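Abbfa_003403 (Acinetobacter baumannii, PDB 4ZXH) is a holo four-domain nonribosomal peptide synthetase that probably activates an amino acid, loads it onto its phosphopantetheine arm, condenses it and releases the peptide product. Local coordinates at residues N433-Q436 and L437-V441; R877-L880 and G881-E884. All blocks are in the same frame, centred on the assembly; numbering follows the deposited sequence.

Contact 1. Residues N433-Q436 and L437-V441; sequences NMVQ and LLQAV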
ATOM      1  N   ASN A 433      -0.626  14.089  21.080  1.00 35.91           N
ATOM      2  CA  ASN A 433      -1.914  13.522  21.462  1.00 40.99           C
ATOM      3  C   ASN A 433      -1.886  12.109  22.026  1.00 36.47           C
ATOM      4  O   ASN A 433      -2.550  11.839  23.029  1.00 37.79           O
ATOM      5  CB  ASN A 433      -2.856  13.515  20.276  1.00 43.12           C
ATOM      6  CG  ASN A 433      -4.279  13.466  20.697  1.00 49.65           C
ATOM      7  OD1 ASN A 433      -4.691  14.201  21.594  1.00 58.67           O
ATOM      8  ND2 ASN A 433      -5.021  12.509  20.146  1.00 43.43           N
ATOM      9  N   MET A 434      -1.170  11.204  21.354  1.00 40.72           N
ATOM     10  CA  MET A 434      -1.002   9.846  21.857  1.00 43.98           C
ATOM     11  C   MET A 434      -0.360   9.853  23.242  1.00 48.62           C
ATOM     12  O   MET A 434      -0.745   9.065  24.108  1.00 54.09           O
ATOM     13  CB  MET A 434      -0.166   9.011  20.889  1.00 47.32           C
ATOM     14  CG  MET A 434      -0.971   8.330  19.794  1.00 53.09           C
ATOM     15  SD  MET A 434      -0.012   7.322  18.633  1.00 57.38           S
ATOM     16  CE  MET A 434       0.559   8.585  17.503  1.00 35.79           C
ATOM     17  N   VAL A 435       0.602  10.743  23.461  1.00 44.28           N
ATOM     18  CA  VAL A 435       1.237  10.802  24.771  1.00 49.63           C
ATOM     19  C   VAL A 435       0.241  11.275  25.821  1.00 48.46           C
ATOM     20  O   VAL A 435       0.133  10.677  26.895  1.00 42.91           O
ATOM     21  CB  VAL A 435       2.476  11.703  24.764  1.00 47.77           C
ATOM     22  CG1 VAL A 435       2.939  11.998  26.185  1.00 36.71           C
ATOM     23  CG2 VAL A 435       3.587  11.026  23.971  1.00 44.76           C
ATOM     24  N   GLN A 436      -0.524  12.311  25.494  1.00 49.15           N
ATOM     25  CA  GLN A 436      -1.506  12.831  26.443  1.00 50.64           C
ATOM     26  C   GLN A 436      -2.574  11.792  26.770  1.00 43.14           C
ATOM     27  O   GLN A 436      -3.063  11.743  27.894  1.00 44.31           O
ATOM     28  CB  GLN A 436      -2.143  14.113  25.911  1.00 56.37           C
ATOM     29  CG  GLN A 436      -1.179  15.290  25.912  1.00 72.96           C
ATOM     30  CD  GLN A 436      -1.841  16.599  25.550  1.00 87.55           C
ATOM     31  OE1 GLN A 436      -2.997  16.627  25.112  1.00 94.47           O
ATOM     32  NE2 GLN A 436      -1.110  17.699  25.727  1.00 84.81           N
ATOM     33  N   LEU A 437      -2.909  10.947  25.797  1.00 40.07           N
ATOM     34  CA  LEU A 437      -3.920   9.908  25.994  1.00 45.89           C
ATOM     35  C   LEU A 437      -3.391   8.747  26.840  1.00 52.00           C
ATOM     36  O   LEU A 437      -4.120   8.186  27.664  1.00 56.53           O
ATOM     37  CB  LEU A 437      -4.426   9.403  24.640  1.00 47.25           C
ATOM     38  CG  LEU A 437      -5.254  10.442  23.873  1.00 48.15           C
ATOM     39  CD1 LEU A 437      -5.630   9.976  22.481  1.00 48.25           C
ATOM     40  CD2 LEU A 437      -6.496  10.817  24.650  1.00 48.57           C
ATOM     41  N   LEU A 438      -2.124   8.397  26.638  1.00 48.03           N
ATOM     42  CA  LEU A 438      -1.446   7.423  27.484  1.00 46.66           C
ATOM     43  C   LEU A 438      -1.416   7.895  28.935  1.00 52.49           C
ATOM     44  O   LEU A 438      -1.748   7.138  29.850  1.00 54.39           O
ATOM     45  CB  LEU A 438      -0.018   7.176  26.979  1.00 45.01           C
ATOM     46  CG  LEU A 438       0.824   6.143  27.737  1.00 40.52           C
ATOM     47  CD1 LEU A 438       0.033   4.862  27.978  1.00 42.92           C
ATOM     48  CD2 LEU A 438       2.088   5.821  26.967  1.00 36.45           C
ATOM     49  N   GLN A 439      -1.003   9.145  29.129  1.00 52.94           N
ATOM     50  CA  GLN A 439      -1.031   9.797  30.436  1.00 54.04           C
ATOM     51  C   GLN A 439      -2.403   9.559  31.088  1.00 51.60           C
ATOM     52  O   GLN A 439      -2.502   9.234  32.271  1.00 50.91           O
ATOM     53  CB  GLN A 439      -0.756  11.308  30.292  1.00 58.12           C
ATOM     54  CG  GLN A 439       0.649  11.729  29.814  1.00 55.98           C
ATOM     55  CD  GLN A 439       1.704  11.654  30.895  1.00 71.85           C
ATOM     56  OE1 GLN A 439       2.318  10.616  31.105  1.00 82.91           O
ATOM     57  NE2 GLN A 439       1.928  12.763  31.582  1.00 78.90           N
ATOM     58  N   ALA A 440      -3.457   9.691  30.286  1.00 49.86           N
ATOM     59  CA  ALA A 440      -4.832   9.588  30.769  1.00 50.96           C
ATOM     60  C   ALA A 440      -5.219   8.168  31.162  1.00 49.67           C
ATOM     61  O   ALA A 440      -5.787   7.954  32.235  1.00 55.03           O
ATOM     62  CB  ALA A 440      -5.783  10.109  29.724  1.00 47.22           C
ATOM     63  N   VAL A 441      -4.922   7.208  30.289  1.00 47.83           N
ATOM     64  CA  VAL A 441      -5.166   5.796  30.586  1.00 49.63           C
ATOM     65  C   VAL A 441      -4.479   5.386  31.879  1.00 52.97           C
ATOM     66  O   VAL A 441      -5.084   4.753  32.737  1.00 53.05           O
ATOM     67  CB  VAL A 441      -4.677   4.866  29.453  1.00 48.50           C
ATOM     68  CG1 VAL A 441      -4.761   3.407  29.883  1.00 43.42           C
ATOM     69  CG2 VAL A 441      -5.495   5.078  28.210  1.00 50.97           C
TER

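Contact 2. Residues R877-L880 and G881-E884; sequences RIEL and GEIE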
ATOM      1  N   ARG A 877      -8.964  -1.883   8.417  1.00 61.90           N
ATOM      2  CA  ARG A 877      -9.775  -1.001   7.594  1.00 59.14           C
ATOM      3  C   ARG A 877      -8.932  -0.319   6.513  1.00 49.90           C
ATOM      4  O   ARG A 877      -7.724  -0.186   6.654  1.00 45.19           O
ATOM      5  CB  ARG A 877     -10.497   0.026   8.467  1.00 70.83           C
ATOM      6  CG  ARG A 877      -9.589   0.953   9.249  1.00 88.84           C
ATOM      7  CD  ARG A 877     -10.415   1.953  10.053  1.00105.83           C
ATOM      8  NE  ARG A 877     -11.219   2.803   9.171  1.00113.62           N
ATOM      9  CZ  ARG A 877     -10.783   3.917   8.587  1.00108.45           C
ATOM     10  NH1 ARG A 877      -9.537   4.338   8.797  1.00104.87           N
ATOM     11  NH2 ARG A 877     -11.598   4.608   7.795  1.00100.99           N
ATOM     12  N   ILE A 878      -9.588   0.083   5.425  1.00 50.49           N
ATOM     13  CA  ILE A 878      -8.925   0.645   4.252  1.00 47.35           C
ATOM     14  C   ILE A 878      -9.436   2.059   3.998  1.00 48.06           C
ATOM     15  O   ILE A 878     -10.617   2.336   4.198  1.00 52.49           O
ATOM     16  CB  ILE A 878      -9.180  -0.211   2.970  1.00 47.25           C
ATOM     17  CG1 ILE A 878      -8.783  -1.672   3.175  1.00 44.49           C
ATOM     18  CG2 ILE A 878      -8.417   0.341   1.776  1.00 39.17           C
ATOM     19  CD1 ILE A 878      -7.319  -1.910   3.049  1.00 41.73           C
ATOM     20  N   GLU A 879      -8.552   2.950   3.563  1.00 43.70           N
ATOM     21  CA  GLU A 879      -8.962   4.251   3.054  1.00 39.52           C
ATOM     22  C   GLU A 879      -9.134   4.191   1.534  1.00 37.96           C
ATOM     23  O   GLU A 879      -8.188   4.483   0.792  1.00 39.69           O
ATOM     24  CB  GLU A 879      -7.934   5.320   3.422  1.00 42.80           C
ATOM     25  CG  GLU A 879      -8.156   5.931   4.775  1.00 56.31           C
ATOM     26  CD  GLU A 879      -9.508   6.612   4.887  1.00 68.58           C
ATOM     27  OE1 GLU A 879      -9.859   7.404   3.983  1.00 67.69           O
ATOM     28  OE2 GLU A 879     -10.219   6.351   5.880  1.00 76.88           O
ATOM     29  N   LEU A 880     -10.334   3.831   1.074  1.00 34.20           N
ATOM     30  CA  LEU A 880     -10.570   3.562  -0.352  1.00 33.40           C
ATOM     31  C   LEU A 880     -10.084   4.691  -1.264  1.00 33.74           C
ATOM     32  O   LEU A 880      -9.502   4.444  -2.319  1.00 36.29           O
ATOM     33  CB  LEU A 880     -12.058   3.292  -0.599  1.00 30.45           C
ATOM     34  CG  LEU A 880     -12.567   2.020   0.086  1.00 36.81           C
ATOM     35  CD1 LEU A 880     -14.079   1.907   0.021  1.00 24.42           C
ATOM     36  CD2 LEU A 880     -11.893   0.787  -0.516  1.00 35.44           C
ATOM     37  N   GLY A 881     -10.288   5.928  -0.837  1.00 25.16           N
ATOM     38  CA  GLY A 881      -9.902   7.076  -1.640  1.00 25.55           C
ATOM     39  C   GLY A 881      -8.416   7.196  -1.932  1.00 31.54           C
ATOM     40  O   GLY A 881      -8.033   7.800  -2.934  1.00 26.10           O
ATOM     41  N   GLU A 882      -7.564   6.632  -1.078  1.00 29.57           N
ATOM     42  CA  GLU A 882      -6.139   6.682  -1.367  1.00 26.71           C
ATOM     43  C   GLU A 882      -5.848   5.803  -2.568  1.00 33.57           C
ATOM     44  O   GLU A 882      -5.053   6.172  -3.449  1.00 30.22           O
ATOM     45  CB  GLU A 882      -5.318   6.251  -0.170  1.00 38.67           C
ATOM     46  CG  GLU A 882      -5.509   7.156   1.027  1.00 52.09           C
ATOM     47  CD  GLU A 882      -4.726   6.691   2.231  1.00 61.07           C
ATOM     48  OE1 GLU A 882      -3.993   5.688   2.102  1.00 64.93           O
ATOM     49  OE2 GLU A 882      -4.844   7.326   3.301  1.00 68.98           O
ATOM     50  N   ILE A 883      -6.510   4.650  -2.629  1.00 28.69           N
ATOM     51  CA  ILE A 883      -6.402   3.817  -3.821  1.00 27.23           C
ATOM     52  C   ILE A 883      -6.931   4.566  -5.048  1.00 27.66           C
ATOM     53  O   ILE A 883      -6.322   4.522  -6.122  1.00 33.37           O
ATOM     54  CB  ILE A 883      -7.160   2.496  -3.659  1.00 28.28           C
ATOM     55  CG1 ILE A 883      -6.863   1.878  -2.290  1.00 25.19           C
ATOM     56  CG2 ILE A 883      -6.824   1.524  -4.796  1.00 22.22           C
ATOM     57  CD1 ILE A 883      -7.608   0.571  -2.038  1.00 22.67           C
ATOM     58  N   GLU A 884      -8.052   5.269  -4.891  1.00 30.19           N
ATOM     59  CA  GLU A 884      -8.653   6.004  -6.017  1.00 27.55           C
ATOM     60  C   GLU A 884      -7.726   7.095  -6.546  1.00 30.59           C
ATOM     61  O   GLU A 884      -7.612   7.279  -7.760  1.00 30.75           O
ATOM     62  CB  GLU A 884     -10.005   6.593  -5.614  1.00 31.46           C
ATOM     63  CG  GLU A 884     -11.057   5.518  -5.360  1.00 38.79           C
ATOM     64  CD  GLU A 884     -12.324   6.018  -4.683  1.00 44.87           C
ATOM     65  OE1 GLU A 884     -12.404   7.217  -4.315  1.00 56.35           O
ATOM     66  OE2 GLU A 884     -13.244   5.186  -4.510  1.00 45.91           O
TER

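Contact 1. Residues N433-Q436 and L437-V441
Val435 O takes a nearly straight hydrogen bond from Gln439 N, 2.9 Å long with an N-H...O angle of 176°. This is the i to i+4 bond of an alpha helix, here helix 428-447 of the condensation domain, and it recurs along the turn: Leu437 N reaches Asn433 O, Leu438 N reaches Met434 O at 3.0 Å, and Ala440 N bonds to Gln436 O at 3.2 Å, less straight, with an N-H...O angle of 138°. Side chains sort by face. Met434, Val435, Leu437 and Leu438 are buried, packing on strands 229-235 and 403-411 and on helix 255-271, where Leu437 meets Leu266 and Leu270. Next to Leu437, one turn earlier, Asn433 sends ND2 to Pro806 O, a hydrogen bond to the adenylation region. Gln439 bends at chi2, and its NE2 bonds to Arg235 O at the end of strand 229-235, while its CG lies beside Val435 O and 4.3 Å from Val435 CG1. With CG anti to the backbone N (chi1 -158°), the side chain of Asn433 crosses that of Leu437 at a slant, and the ND2 end of its amide meets the methyl Leu437 CD1 at 3.5 Å.

Contact 2. Residues R877-L880 and G881-E884
Between Glu879 and Leu880 the chain changes from an extended run into a helix, and Glu882 N turns back to Glu879 O. That hydrogen bond, i to i+3 and 2.9 Å long, closes the first turn. Arg877 and Ile878 have strand-like backbone angles, and Ile878 pairs by backbone hydrogen bonds with Val871; beyond Glu879 the chain coils into helix 880-888. The next bond is i to i+4, Glu884 N to Leu880 O, 3.1 Å long. Ile878 and Ile883 meet across the bend, methyl CG2 of Ile878 against CD1 of Ile883 at 3.9 Å; Ile883 and Leu880 both also pack on Val898 and Leu910 of the neighbouring strands. The extended chain of Glu882 reaches back and passes across Glu879, with OE2 3.7 Å from Glu879 CB. Their carboxylates are turned 51° apart and do not touch. Bent at chi2 (-60°), Glu879 offers OE2 to His864 ND1 and, over 2.9 Å, to Arg877 NH2, a salt bridge whose arginine is poorly ordered. Glu884 OE2 accepts Val898 N, tying the helix to strand 893-903. The sequence RIELGEIE is the closing part of the A8 core motif of adenylation domains, where the chain, past the hinge, enters the mobile C-terminal subdomain.

Both contacts are local, yet they come from different parts of a helix: the middle in contact 1, the start in contact 2. Contact 1 belongs to one long helix, where regular i to i+4 bonding repeats and an apolar face sits against sheet and helix of the condensation domain. Contact 2 has an i to i+3 bond leading in and acidic side chains gathered about the first turn, nearer the centre of the molecule. Each is partly buried, but contact 1 presents neutral amides at its edge, whereas contact 2 presents charged groups. They share no element: their centres are about 28 Å apart and their nearest atoms about 14 Å.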